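Local coordinates for protein GH62 arabinofuranosidase (Podospora anserina, PDB 4N4B) that probably removes terminal alpha-L-arabinofuranoside residues from arabinose-decorated xylan, acting as a glycosyl hydrolase family 62 beta-propeller enzyme, at residues 242-246 against 257-262. Residues are numbered along the deposited sequence; the frame is centred on the assembly and turned at random.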
loop_
_atom_site.group_PDB
_atom_site.type_symbol
_atom_site.label_atom_id
_atom_site.label_comp_id
_atom_site.label_asym_id
_atom_site.label_seq_id
_atom_site.Cartn_x
_atom_site.Cartn_y
_atom_site.Cartn_z
ATOM N N TRP A 242 3.139 13.077 -0.645
ATOM C CA TRP A 242 4.242 12.659 -1.458
ATOM C C TRP A 242 4.907 11.442 -0.837
ATOM O O TRP A 242 4.601 11.071 0.304
ATOM C CB TRP A 242 5.251 13.788 -1.649
ATOM C CG TRP A 242 5.948 14.319 -0.447
ATOM C CD1 TRP A 242 5.348 14.929 0.644
ATOM C CD2 TRP A 242 7.317 14.147 -0.123
ATOM N NE1 TRP A 242 6.333 15.276 1.560
ATOM C CE2 TRP A 242 7.545 14.811 1.100
ATOM C CE3 TRP A 242 8.410 13.597 -0.795
ATOM C CZ2 TRP A 242 8.799 14.859 1.699
ATOM C CZ3 TRP A 242 9.675 13.722 -0.241
ATOM C CH2 TRP A 242 9.852 14.345 1.013
ATOM N N PHE A 243 5.831 10.833 -1.560
ATOM C CA PHE A 243 6.543 9.630 -1.117
ATOM C C PHE A 243 8.044 9.917 -0.945
ATOM O O PHE A 243 8.719 10.474 -1.825
ATOM C CB PHE A 243 6.341 8.465 -2.100
ATOM C CG PHE A 243 5.041 7.780 -1.855
ATOM C CD1 PHE A 243 4.859 6.792 -0.889
ATOM C CD2 PHE A 243 3.939 8.207 -2.595
ATOM C CE1 PHE A 243 3.580 6.223 -0.709
ATOM C CE2 PHE A 243 2.718 7.630 -2.364
ATOM C CZ PHE A 243 2.544 6.695 -1.395
ATOM N N ARG A 244 8.528 9.334 0.154
ATOM C CA ARG A 244 9.967 9.261 0.469
ATOM C C ARG A 244 10.401 7.821 0.385
ATOM O O ARG A 244 9.638 6.879 0.537
ATOM C CB ARG A 244 10.095 9.686 1.917
ATOM C CG ARG A 244 9.600 11.057 2.211
ATOM C CD ARG A 244 9.835 11.533 3.642
ATOM N NE ARG A 244 11.264 11.781 3.873
ATOM C CZ ARG A 244 11.844 11.691 5.038
ATOM N NH1 ARG A 244 11.211 11.326 6.102
ATOM N NH2 ARG A 244 13.150 11.933 5.099
ATOM N N SER A 245 11.691 7.636 0.080
ATOM C CA SER A 245 12.300 6.320 -0.153
ATOM C C SER A 245 13.685 6.153 0.492
ATOM O O SER A 245 14.481 7.129 0.665
ATOM C CB SER A 245 12.466 6.094 -1.617
ATOM O OG SER A 245 13.270 7.016 -2.322
ATOM N N TRP A 246 13.916 4.907 0.853
ATOM C CA TRP A 246 15.191 4.470 1.486
ATOM C C TRP A 246 15.479 3.089 0.952
ATOM O O TRP A 246 14.638 2.320 0.449
ATOM C CB TRP A 246 15.037 4.339 2.990
ATOM C CG TRP A 246 14.747 5.568 3.766
ATOM C CD1 TRP A 246 15.617 6.328 4.600
ATOM C CD2 TRP A 246 13.477 6.244 3.944
ATOM N NE1 TRP A 246 15.008 7.324 5.145
ATOM C CE2 TRP A 246 13.664 7.341 4.802
ATOM C CE3 TRP A 246 12.171 5.978 3.452
ATOM C CZ2 TRP A 246 12.625 8.149 5.249
ATOM C CZ3 TRP A 246 11.157 6.768 3.839
ATOM C CH2 TRP A 246 11.361 7.850 4.719
ATOM N N GLY A 257 18.852 6.819 3.027
ATOM C CA GLY A 257 17.988 7.609 2.150
ATOM C C GLY A 257 18.345 7.399 0.765
ATOM O O GLY A 257 19.497 7.195 0.365
ATOM N N LEU A 258 17.308 7.264 -0.068
ATOM C CA LEU A 258 17.395 7.163 -1.508
ATOM C C LEU A 258 17.007 8.485 -2.120
ATOM O O LEU A 258 17.817 9.376 -2.386
ATOM C CB LEU A 258 16.643 5.976 -2.042
ATOM C CG LEU A 258 16.752 5.780 -3.550
ATOM C CD1 LEU A 258 18.168 5.407 -4.060
ATOM C CD2 LEU A 258 15.725 4.762 -4.053
ATOM N N ALA A 259 15.700 8.742 -2.188
ATOM C CA ALA A 259 15.092 9.995 -2.624
ATOM C C ALA A 259 14.067 10.312 -1.592
ATOM O O ALA A 259 12.957 9.742 -1.621
ATOM C CB ALA A 259 14.479 9.812 -4.033
ATOM N N ASN A 260 14.387 11.135 -0.606
ATOM C CA ASN A 260 13.536 11.342 0.538
ATOM C C ASN A 260 13.443 12.792 1.015
ATOM O O ASN A 260 13.123 13.057 2.168
ATOM C CB ASN A 260 13.978 10.410 1.719
ATOM C CG ASN A 260 15.307 10.765 2.307
ATOM O OD1 ASN A 260 15.995 11.667 1.854
ATOM N ND2 ASN A 260 15.705 9.954 3.265
ATOM N N THR A 261 13.670 13.691 0.063
ATOM C CA THR A 261 13.452 15.101 0.353
ATOM C C THR A 261 12.478 15.717 -0.600
ATOM O O THR A 261 12.271 15.132 -1.694
ATOM C CB THR A 261 14.816 15.888 0.208
ATOM O OG1 THR A 261 15.353 15.800 -1.068
ATOM C CG2 THR A 261 15.870 15.386 1.224
ATOM N N GLU A 262 11.891 16.854 -0.278
ATOM C CA GLU A 262 10.983 17.475 -1.252
ATOM C C GLU A 262 11.677 17.829 -2.541
ATOM O O GLU A 262 11.085 17.767 -3.647
ATOM C CB GLU A 262 10.266 18.658 -0.672
ATOM C CG GLU A 262 9.277 18.324 0.423
ATOM C CD GLU A 262 8.370 19.476 0.839
ATOM O OE1 GLU A 262 8.481 20.593 0.214
ATOM O OE2 GLU A 262 7.578 19.392 1.761
HETATM O O HOH W 1 15.706 13.489 4.284
#
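Ser245 and the Leu258–Ala259 pair form a classic beta bulge where edge strand 256-257 of a propeller blade, its Gly257 paired antiparallel with Trp246, ends beside strand 241-248 and runs on as a loop. Leu258 N gives a nearly straight bond to Ser245 O (2.9 Å, 166°). Ser245 turns OG between its own N and carbonyl carbon (chi1 60°), which lets OG (2.8 Å) join the backbone N in donating to Ala259 O from the same face of its carbonyl plane. Past the bulge a side chain takes over: Arg244 NE (2.8 Å) and NH2 (3.1 Å) converge side-on on Asn260 O, close to the guanidinium plane, while NH1 forms a salt bridge with Asp209. Trp246 CZ2 lies over one guanidinium face near its rim; Asn260 ND2 sits 3.2 Å above the Trp246 ring plane, toward its rim. Trp242 carries Glu262 CG over one face, in a CH-pi contact, and Arg244 CG over the opposite face, both toward the rim; Thr237 N holds Glu262 OE2. With a leucine at Arg244, Asn260 O would probably lose both of these donors and Asp209 this cationic partner. Two doubly gripped carbonyls thus tie the segment leaving the edge strand to the blade.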